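Local structure of insecticidal crystal protein Cry7Cal (Bacillus thuringiensis, 5ZI1) at residues A[303-308]-A[393-398]; A[310-315]-A[362-367]; A[436-441]-A[447-452]. The protein is an insecticidal toxin active against the locust Locusta migratoria manilensis and, like other delta endotoxins, probably acts through binding to host receptors. One frame throughout, in Å; residues are numbered along the deposited sequence.

Interaction 1 of 3, residues A[303-308]-A[393-398]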
loop_
_atom_site.group_PDB
_atom_site.type_symbol
_atom_site.label_atom_id
_atom_site.label_comp_id
_atom_site.label_asym_id
_atom_site.label_seq_id
_atom_site.Cartn_x
_atom_site.Cartn_y
_atom_site.Cartn_z
ATOM N N ALA A 303 25.642 -17.977 9.869
ATOM C CA ALA A 303 25.639 -17.777 11.304
ATOM C C ALA A 303 26.811 -18.522 11.927
ATOM O O ALA A 303 27.374 -19.453 11.339
ATOM C CB ALA A 303 24.314 -18.228 11.918
ATOM N N ARG A 304 27.186 -18.083 13.128
ATOM C CA ARG A 304 28.257 -18.720 13.877
ATOM C C ARG A 304 27.829 -18.791 15.330
ATOM O O ARG A 304 26.923 -18.077 15.762
ATOM C CB ARG A 304 29.591 -17.973 13.740
ATOM C CG ARG A 304 29.650 -16.663 14.500
ATOM C CD ARG A 304 30.970 -15.957 14.249
ATOM N NE ARG A 304 30.930 -14.588 14.745
ATOM C CZ ARG A 304 31.490 -14.172 15.874
ATOM N NH1 ARG A 304 31.373 -12.901 16.237
ATOM N NH2 ARG A 304 32.166 -15.019 16.638
ATOM N N VAL A 305 28.490 -19.679 16.073
ATOM C CA VAL A 305 28.197 -19.970 17.473
ATOM C C VAL A 305 29.179 -19.216 18.348
ATOM O O VAL A 305 30.386 -19.200 18.080
ATOM C CB VAL A 305 28.284 -21.488 17.743
ATOM C CG1 VAL A 305 27.921 -21.803 19.183
ATOM C CG2 VAL A 305 27.389 -22.258 16.781
ATOM N N VAL A 306 28.670 -18.593 19.400
ATOM C CA VAL A 306 29.507 -17.925 20.384
ATOM C C VAL A 306 29.124 -18.460 21.754
ATOM O O VAL A 306 28.001 -18.920 21.970
ATOM C CB VAL A 306 29.363 -16.388 20.346
ATOM C CG1 VAL A 306 29.854 -15.848 19.008
ATOM C CG2 VAL A 306 27.924 -15.995 20.604
ATOM N N GLU A 307 30.073 -18.376 22.688
ATOM C CA GLU A 307 29.901 -18.921 24.036
ATOM C C GLU A 307 30.450 -17.946 25.080
ATOM O O GLU A 307 31.465 -18.209 25.731
ATOM C CB GLU A 307 30.576 -20.293 24.140
ATOM C CG GLU A 307 30.234 -21.080 25.383
ATOM C CD GLU A 307 30.422 -22.588 25.206
ATOM O OE1 GLU A 307 29.703 -23.364 25.866
ATOM O OE2 GLU A 307 31.290 -23.010 24.407
ATOM N N PRO A 308 29.789 -16.790 25.267
ATOM C CA PRO A 308 30.235 -15.840 26.302
ATOM C C PRO A 308 29.945 -16.361 27.696
ATOM O O PRO A 308 30.624 -16.012 28.670
ATOM C CB PRO A 308 29.400 -14.579 26.013
ATOM C CG PRO A 308 28.203 -15.087 25.310
ATOM C CD PRO A 308 28.683 -16.232 24.470
ATOM N N SER A 393 16.962 -23.970 12.741
ATOM C CA SER A 393 17.013 -23.911 14.195
ATOM C C SER A 393 18.459 -24.139 14.600
ATOM O O SER A 393 18.975 -25.254 14.466
ATOM C CB SER A 393 16.092 -24.944 14.829
ATOM O OG SER A 393 15.762 -24.552 16.149
ATOM N N PHE A 394 19.115 -23.072 15.041
ATOM C CA PHE A 394 20.518 -23.099 15.405
ATOM C C PHE A 394 20.666 -23.138 16.917
ATOM O O PHE A 394 19.730 -22.852 17.667
ATOM C CB PHE A 394 21.242 -21.884 14.839
ATOM C CG PHE A 394 21.310 -21.864 13.350
ATOM C CD1 PHE A 394 21.440 -23.044 12.639
ATOM C CD2 PHE A 394 21.236 -20.664 12.655
ATOM C CE1 PHE A 394 21.498 -23.031 11.257
ATOM C CE2 PHE A 394 21.304 -20.638 11.280
ATOM C CZ PHE A 394 21.435 -21.825 10.578
ATOM N N SER A 395 21.883 -23.449 17.355
ATOM C CA SER A 395 22.123 -23.699 18.767
ATOM C C SER A 395 21.706 -22.498 19.594
ATOM O O SER A 395 21.837 -21.350 19.167
ATOM C CB SER A 395 23.592 -24.001 19.033
ATOM O OG SER A 395 24.236 -22.826 19.494
ATOM N N ASN A 396 21.179 -22.775 20.778
ATOM C CA ASN A 396 20.709 -21.745 21.688
ATOM C C ASN A 396 20.334 -22.394 23.015
ATOM O O ASN A 396 19.362 -23.152 23.091
ATOM C CB ASN A 396 19.520 -20.990 21.072
ATOM C CG ASN A 396 18.872 -20.042 22.038
ATOM O OD1 ASN A 396 19.481 -19.626 23.030
ATOM N ND2 ASN A 396 17.620 -19.690 21.763
ATOM N N ASN A 397 21.110 -22.125 24.058
ATOM C CA ASN A 397 20.793 -22.628 25.385
ATOM C C ASN A 397 20.390 -21.508 26.331
ATOM O O ASN A 397 20.444 -21.690 27.557
ATOM C CB ASN A 397 21.961 -23.441 25.965
ATOM C CG ASN A 397 23.191 -22.591 26.286
ATOM O OD1 ASN A 397 23.159 -21.346 26.291
ATOM N ND2 ASN A 397 24.289 -23.271 26.576
ATOM N N ILE A 398 20.023 -20.345 25.787
ATOM C CA ILE A 398 19.467 -19.288 26.640
ATOM C C ILE A 398 18.090 -19.726 27.118
ATOM O O ILE A 398 17.299 -20.236 26.305
ATOM C CB ILE A 398 19.388 -17.961 25.880
ATOM C CG1 ILE A 398 20.745 -17.578 25.309
ATOM C CG2 ILE A 398 18.928 -16.851 26.798
ATOM C CD1 ILE A 398 20.641 -16.605 24.156
#
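Ala303 rests its methyl group against the ring of Phe394. The nearest approach is from Ala303 CB to Phe394 CE2, at 3.9 Å, and Phe394 CD2 is almost as close. The methyl meets these two ring atoms obliquely. Two residues along, the contact changes character. Val305 CG1 lies 3.8 Å from Ser395 OG, so a methyl of the strand abuts a hydroxyl of the loop. Val305 CG2 is a little farther from the same oxygen. No hydrogen bond joins the two segments, and the contact is light side-chain packing.

Phe394 CG stands opposite its own carbonyl carbon (chi1 -66°), and the ring so placed reaches Ala303. The Phe394 ring also stacks with that of Phe392. Beyond Ser395 the loop folds into an Asx turn. Asn396 OD1 accepts a 2.9 Å bond from Ile398 N, which approaches from above the carbonyl plane, 39° out of it. At the end of the other segment, Glu307 forms a salt bridge with Arg311.

Residues 303-306 belong to strand 294-306, in one of the four-stranded sheets of the middle domain, the beta-prism of the three-domain Cry toxins. The loop follows strand 387-393 of another four-stranded sheet. Its backbone bonds to Pro374 of strand 369-382 at Phe394, and to Ala313 of strand 312-324 at Ser395. The loop thus bridges two sheets of the prism.

Interaction 2 of 3, residues A[310-315]-A[362-367]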
loop_
_atom_site.group_PDB
_atom_site.type_symbol
_atom_site.label_atom_id
_atom_site.label_comp_id
_atom_site.label_asym_id
_atom_site.label_seq_id
_atom_site.Cartn_x
_atom_site.Cartn_y
_atom_site.Cartn_z
ATOM N N ASP A 310 26.150 -18.258 28.241
ATOM C CA ASP A 310 25.257 -18.988 27.356
ATOM C C ASP A 310 25.994 -19.292 26.059
ATOM O O ASP A 310 27.028 -18.685 25.746
ATOM C CB ASP A 310 24.022 -18.169 27.008
ATOM C CG ASP A 310 23.391 -17.508 28.216
ATOM O OD1 ASP A 310 23.113 -18.190 29.225
ATOM O OD2 ASP A 310 23.137 -16.284 28.119
ATOM N N ARG A 311 25.439 -20.214 25.279
ATOM C CA ARG A 311 25.971 -20.515 23.955
ATOM C C ARG A 311 24.817 -20.481 22.962
ATOM O O ARG A 311 23.720 -20.952 23.271
ATOM C CB ARG A 311 26.730 -21.876 23.948
ATOM C CG ARG A 311 26.665 -22.692 22.645
ATOM C CD ARG A 311 27.639 -23.916 22.692
ATOM N NE ARG A 311 29.039 -23.479 22.516
ATOM C CZ ARG A 311 29.795 -23.746 21.451
ATOM N NH1 ARG A 311 29.287 -24.466 20.455
ATOM N NH2 ARG A 311 31.052 -23.301 21.383
ATOM N N PHE A 312 25.043 -19.878 21.792
ATOM C CA PHE A 312 23.957 -19.575 20.860
ATOM C C PHE A 312 24.533 -19.054 19.558
ATOM O O PHE A 312 25.588 -18.416 19.545
ATOM C CB PHE A 312 22.997 -18.528 21.424
ATOM C CG PHE A 312 23.684 -17.287 21.871
ATOM C CD1 PHE A 312 23.935 -16.249 20.973
ATOM C CD2 PHE A 312 24.111 -17.161 23.193
ATOM C CE1 PHE A 312 24.591 -15.108 21.381
ATOM C CE2 PHE A 312 24.757 -16.008 23.614
ATOM C CZ PHE A 312 25.006 -14.975 22.701
ATOM N N ALA A 313 23.813 -19.309 18.472
ATOM C CA ALA A 313 24.227 -18.810 17.173
ATOM C C ALA A 313 23.773 -17.363 16.995
ATOM O O ALA A 313 22.795 -16.921 17.605
ATOM C CB ALA A 313 23.666 -19.692 16.063
ATOM N N ILE A 314 24.540 -16.622 16.184
ATOM C CA ILE A 314 24.229 -15.270 15.739
ATOM C C ILE A 314 24.527 -15.218 14.249
ATOM O O ILE A 314 25.451 -15.880 13.765
ATOM C CB ILE A 314 25.055 -14.181 16.466
ATOM C CG1 ILE A 314 26.544 -14.353 16.144
ATOM C CG2 ILE A 314 24.805 -14.178 17.980
ATOM C CD1 ILE A 314 27.434 -13.236 16.663
ATOM N N TRP A 315 23.755 -14.410 13.514
ATOM C CA TRP A 315 24.017 -14.290 12.084
ATOM C C TRP A 315 25.313 -13.532 11.874
ATOM O O TRP A 315 25.574 -12.538 12.545
ATOM C CB TRP A 315 22.898 -13.547 11.339
ATOM C CG TRP A 315 21.531 -14.126 11.430
ATOM C CD1 TRP A 315 21.099 -15.076 12.300
ATOM C CD2 TRP A 315 20.405 -13.778 10.624
ATOM N NE1 TRP A 315 19.771 -15.343 12.089
ATOM C CE2 TRP A 315 19.323 -14.565 11.057
ATOM C CE3 TRP A 315 20.211 -12.888 9.567
ATOM C CZ2 TRP A 315 18.062 -14.479 10.484
ATOM C CZ3 TRP A 315 18.958 -12.808 8.993
ATOM C CH2 TRP A 315 17.901 -13.596 9.452
ATOM N N ALA A 362 17.047 -13.311 20.578
ATOM C CA ALA A 362 17.823 -13.403 21.804
ATOM C C ALA A 362 18.937 -12.368 21.736
ATOM O O ALA A 362 19.221 -11.795 20.673
ATOM C CB ALA A 362 18.398 -14.814 22.002
ATOM N N ALA A 363 19.567 -12.140 22.888
ATOM C CA ALA A 363 20.713 -11.247 23.003
ATOM C C ALA A 363 21.506 -11.611 24.253
ATOM O O ALA A 363 20.975 -12.179 25.203
ATOM C CB ALA A 363 20.289 -9.777 23.080
ATOM N N ASN A 364 22.777 -11.236 24.254
ATOM C CA ASN A 364 23.611 -11.405 25.432
ATOM C C ASN A 364 24.580 -10.242 25.506
ATOM O O ASN A 364 25.313 -9.993 24.543
ATOM C CB ASN A 364 24.381 -12.717 25.381
ATOM C CG ASN A 364 25.208 -12.921 26.617
ATOM O OD1 ASN A 364 26.362 -12.494 26.695
ATOM N ND2 ASN A 364 24.612 -13.556 27.608
ATOM N N LYS A 365 24.594 -9.540 26.639
ATOM C CA LYS A 365 25.521 -8.435 26.861
ATOM C C LYS A 365 26.409 -8.779 28.051
ATOM O O LYS A 365 25.942 -8.812 29.190
ATOM C CB LYS A 365 24.783 -7.119 27.086
ATOM C CG LYS A 365 25.705 -5.916 27.096
ATOM C CD LYS A 365 24.906 -4.628 27.251
ATOM C CE LYS A 365 25.752 -3.394 26.984
ATOM N NZ LYS A 365 26.715 -3.112 28.081
ATOM N N SER A 366 27.690 -9.012 27.777
ATOM C CA SER A 366 28.672 -9.356 28.797
ATOM C C SER A 366 29.967 -8.594 28.546
ATOM O O SER A 366 30.062 -7.401 28.852
ATOM C CB SER A 366 28.920 -10.867 28.804
ATOM O OG SER A 366 27.699 -11.573 28.973
ATOM N N ALA A 367 30.981 -9.272 28.008
ATOM C CA ALA A 367 32.160 -8.543 27.570
ATOM C C ALA A 367 31.885 -7.827 26.259
ATOM O O ALA A 367 32.498 -6.791 25.984
ATOM C CB ALA A 367 33.354 -9.481 27.417
#
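Phe312 holds its CG between its backbone N and carbonyl carbon (chi1 54°), and Asn364 extends its CG away from its own backbone N (chi1 -178°); between them the two side chains meet at about a right angle. The tip of the ring does the touching. Phe312 CZ is 3.6 Å from Asn364 CB, with CE2 close behind, and the methylene meets the ring obliquely. Asp310 CB and Ile314 CG2 lie at the ring edge, in its plane.

Asn364 ND2 lies 3.1 Å from Asp310 OD2, with the carboxylate and amide planes perpendicular. ND2 makes a weak hydrogen bond to Asn309 OD1. Asn364 OD1 accepts a 2.8 Å bond from Ser366 OG, tilted 25° from the carbonyl plane. Asp310 OD2 is hydrogen-bonded to the hydroxyl of Tyr268. Polar groups therefore gather beside the buried ring.

Strand 312-324 and strand 352-365 lie in different sheets of the beta-prism, and this contact packs one sheet against the other. Val306 of strand 294-306 and Ala372 of strand 369-382 also touch Phe312.

Interaction 3 of 3, residues A[436-441]-A[447-452]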
loop_
_atom_site.group_PDB
_atom_site.type_symbol
_atom_site.label_atom_id
_atom_site.label_comp_id
_atom_site.label_asym_id
_atom_site.label_seq_id
_atom_site.Cartn_x
_atom_site.Cartn_y
_atom_site.Cartn_z
ATOM N N SER A 436 16.067 -6.846 5.494
ATOM C CA SER A 436 17.117 -5.877 5.728
ATOM C C SER A 436 17.679 -6.110 7.129
ATOM O O SER A 436 17.481 -7.172 7.723
ATOM C CB SER A 436 16.569 -4.460 5.548
ATOM O OG SER A 436 15.515 -4.237 6.460
ATOM N N GLU A 437 18.361 -5.117 7.679
ATOM C CA GLU A 437 18.856 -5.235 9.035
ATOM C C GLU A 437 18.897 -3.850 9.664
ATOM O O GLU A 437 18.745 -2.822 8.990
ATOM C CB GLU A 437 20.239 -5.868 9.066
ATOM C CG GLU A 437 21.280 -4.967 8.500
ATOM C CD GLU A 437 22.580 -5.665 8.215
ATOM O OE1 GLU A 437 23.580 -4.956 7.957
ATOM O OE2 GLU A 437 22.601 -6.918 8.227
ATOM N N ILE A 438 19.120 -3.860 10.977
ATOM C CA ILE A 438 19.312 -2.666 11.777
ATOM C C ILE A 438 20.789 -2.312 11.761
ATOM O O ILE A 438 21.639 -3.150 12.090
ATOM C CB ILE A 438 18.819 -2.894 13.213
ATOM C CG1 ILE A 438 17.299 -2.938 13.254
ATOM C CG2 ILE A 438 19.325 -1.807 14.125
ATOM C CD1 ILE A 438 16.635 -1.612 12.795
ATOM N N PHE A 439 21.093 -1.068 11.382
ATOM C CA PHE A 439 22.446 -0.540 11.480
ATOM C C PHE A 439 22.879 -0.511 12.942
ATOM O O PHE A 439 22.328 0.241 13.750
ATOM C CB PHE A 439 22.494 0.869 10.886
ATOM C CG PHE A 439 23.879 1.342 10.559
ATOM C CD1 PHE A 439 24.840 1.469 11.552
ATOM C CD2 PHE A 439 24.219 1.673 9.250
ATOM C CE1 PHE A 439 26.131 1.892 11.254
ATOM C CE2 PHE A 439 25.501 2.119 8.936
ATOM C CZ PHE A 439 26.460 2.228 9.942
ATOM N N LYS A 440 23.882 -1.302 13.284
ATOM C CA LYS A 440 24.278 -1.455 14.674
ATOM C C LYS A 440 25.427 -0.507 15.001
ATOM O O LYS A 440 26.315 -0.267 14.173
ATOM C CB LYS A 440 24.664 -2.911 14.966
ATOM C CG LYS A 440 23.798 -3.589 16.034
ATOM C CD LYS A 440 23.742 -5.123 15.925
ATOM C CE LYS A 440 25.113 -5.729 15.757
ATOM N NZ LYS A 440 25.490 -5.791 14.306
ATOM N N GLU A 441 25.385 0.052 16.208
ATOM C CA GLU A 441 26.453 0.910 16.707
ATOM C C GLU A 441 27.533 0.120 17.425
ATOM O O GLU A 441 28.692 0.548 17.440
ATOM C CB GLU A 441 25.885 1.962 17.664
ATOM C CG GLU A 441 26.894 2.981 18.188
ATOM C CD GLU A 441 26.214 4.132 18.954
ATOM O OE1 GLU A 441 26.730 5.278 18.939
ATOM O OE2 GLU A 441 25.147 3.899 19.579
ATOM N N ILE A 447 20.521 -7.990 13.548
ATOM C CA ILE A 447 19.115 -7.729 13.855
ATOM C C ILE A 447 18.370 -7.570 12.533
ATOM O O ILE A 447 18.417 -6.490 11.927
ATOM C CB ILE A 447 18.943 -6.475 14.721
ATOM C CG1 ILE A 447 19.737 -6.596 16.023
ATOM C CG2 ILE A 447 17.484 -6.258 15.050
ATOM C CD1 ILE A 447 19.630 -5.353 16.869
ATOM N N PRO A 448 17.677 -8.598 12.048
ATOM C CA PRO A 448 17.037 -8.510 10.732
ATOM C C PRO A 448 15.709 -7.774 10.791
ATOM O O PRO A 448 15.076 -7.645 11.840
ATOM C CB PRO A 448 16.823 -9.978 10.351
ATOM C CG PRO A 448 17.157 -10.785 11.625
ATOM C CD PRO A 448 17.309 -9.836 12.740
ATOM N N VAL A 449 15.288 -7.265 9.641
ATOM C CA VAL A 449 13.977 -6.638 9.534
ATOM C C VAL A 449 13.307 -7.178 8.282
ATOM O O VAL A 449 13.922 -7.211 7.209
ATOM C CB VAL A 449 14.057 -5.102 9.491
ATOM C CG1 VAL A 449 12.696 -4.508 9.769
ATOM C CG2 VAL A 449 15.063 -4.583 10.473
ATOM N N LEU A 450 12.057 -7.604 8.414
ATOM C CA LEU A 450 11.346 -8.258 7.329
ATOM C C LEU A 450 10.498 -7.243 6.554
ATOM O O LEU A 450 9.817 -6.391 7.149
ATOM C CB LEU A 450 10.487 -9.401 7.883
ATOM C CG LEU A 450 11.206 -10.532 8.673
ATOM C CD1 LEU A 450 10.241 -11.639 9.061
ATOM C CD2 LEU A 450 12.392 -11.127 7.915
ATOM N N GLY A 451 10.562 -7.327 5.229
ATOM C CA GLY A 451 9.796 -6.460 4.335
ATOM C C GLY A 451 8.748 -7.271 3.592
ATOM O O GLY A 451 9.006 -8.414 3.178
ATOM N N TRP A 452 7.566 -6.670 3.440
ATOM C CA TRP A 452 6.374 -7.299 2.886
ATOM C C TRP A 452 5.798 -6.458 1.751
ATOM O O TRP A 452 5.818 -5.219 1.813
ATOM C CB TRP A 452 5.311 -7.460 3.983
ATOM C CG TRP A 452 5.826 -8.145 5.210
ATOM C CD1 TRP A 452 6.536 -7.588 6.217
ATOM C CD2 TRP A 452 5.685 -9.535 5.533
ATOM N NE1 TRP A 452 6.849 -8.543 7.162
ATOM C CE2 TRP A 452 6.334 -9.746 6.762
ATOM C CE3 TRP A 452 5.063 -10.617 4.903
ATOM C CZ2 TRP A 452 6.379 -11.001 7.383
ATOM C CZ3 TRP A 452 5.110 -11.870 5.519
ATOM C CH2 TRP A 452 5.763 -12.045 6.747
HETATM O O HOH W 1 22.061 -5.887 12.365
#
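Ile438 packs its CB, CG1 and CD1 against Ile447 and Val449, across the turn end of a beta hairpin. Its CB meets Ile447 O and also the branch point of that residue, with Ile438 CB 3.9 Å from Ile447 CB. The next atom out touches two methyls, which lie about at right angles as seen from it. Ile438 CG1 is 3.8 Å from Ile447 CG2, and the same CG1 is 3.9 Å from Val449 CG2. At the tip, Ile438 CD1 is 4.1 Å from Val449 CG2. The turn about CB-CG1 (chi2 -62°) swings the terminal methyl away from Ile447 and to the Val449 side. Ile282 of helix 279-286 and Pro257 also touch this side chain.

The backbones pair in antiparallel fashion. Ser436 and Val449 form a hydrogen-bonded pair, bonded in both directions; Ser436 N to Val449 O measures 2.8 Å. Glu437 and Pro448 are the non-hydrogen-bonded pair that follows, a place where a proline costs no bond between these two strands. Ile438 N then donates to Ile447 O at 2.9 Å. A water completes the same pair: it donates to Ile438 O at 2.8 Å and accepts from Ile447 N at 2.9 Å.

Ser436 and Glu437 find their polar partners outside the hairpin. Ser436 OG bonds to Ala286 O, and Glu437 forms a salt bridge with Arg285, both at the end of helix 279-286.

Strand 448-454 is the middle strand of the three-stranded sheet of the beta-prism domain. The chemistry implies a division of labour. Direct backbone bonds fix the register, and a water stands in for the second direct bond between Ile438 and Ile447. The isoleucines and valine supply the apolar packing, while the buried serine and glutamate find partners near the helix end, tying the hairpin to it.

All three contacts lie in the middle domain. Interactions 1 and 2 have centres about 7 Å apart, and interaction 2 is nested along the chain inside the loop closed by interaction 1. Strands 294-306 and 312-324 pair side by side, with Arg304 O 2.8 Å from Ile314 N. The loop of interaction 1 reaches back to interaction 2 through Asn397 OD1, 2.7 Å from Arg311 N, a probable hydrogen bond. Interaction 3 follows later in the chain. Its centre is about 17 Å from that of interaction 2, yet Trp315 CH2 packs on Pro448 CG at 3.6 Å. Interactions 1 and 3 do not touch; their centres are about 20 Å apart and their nearest atoms about 9 Å.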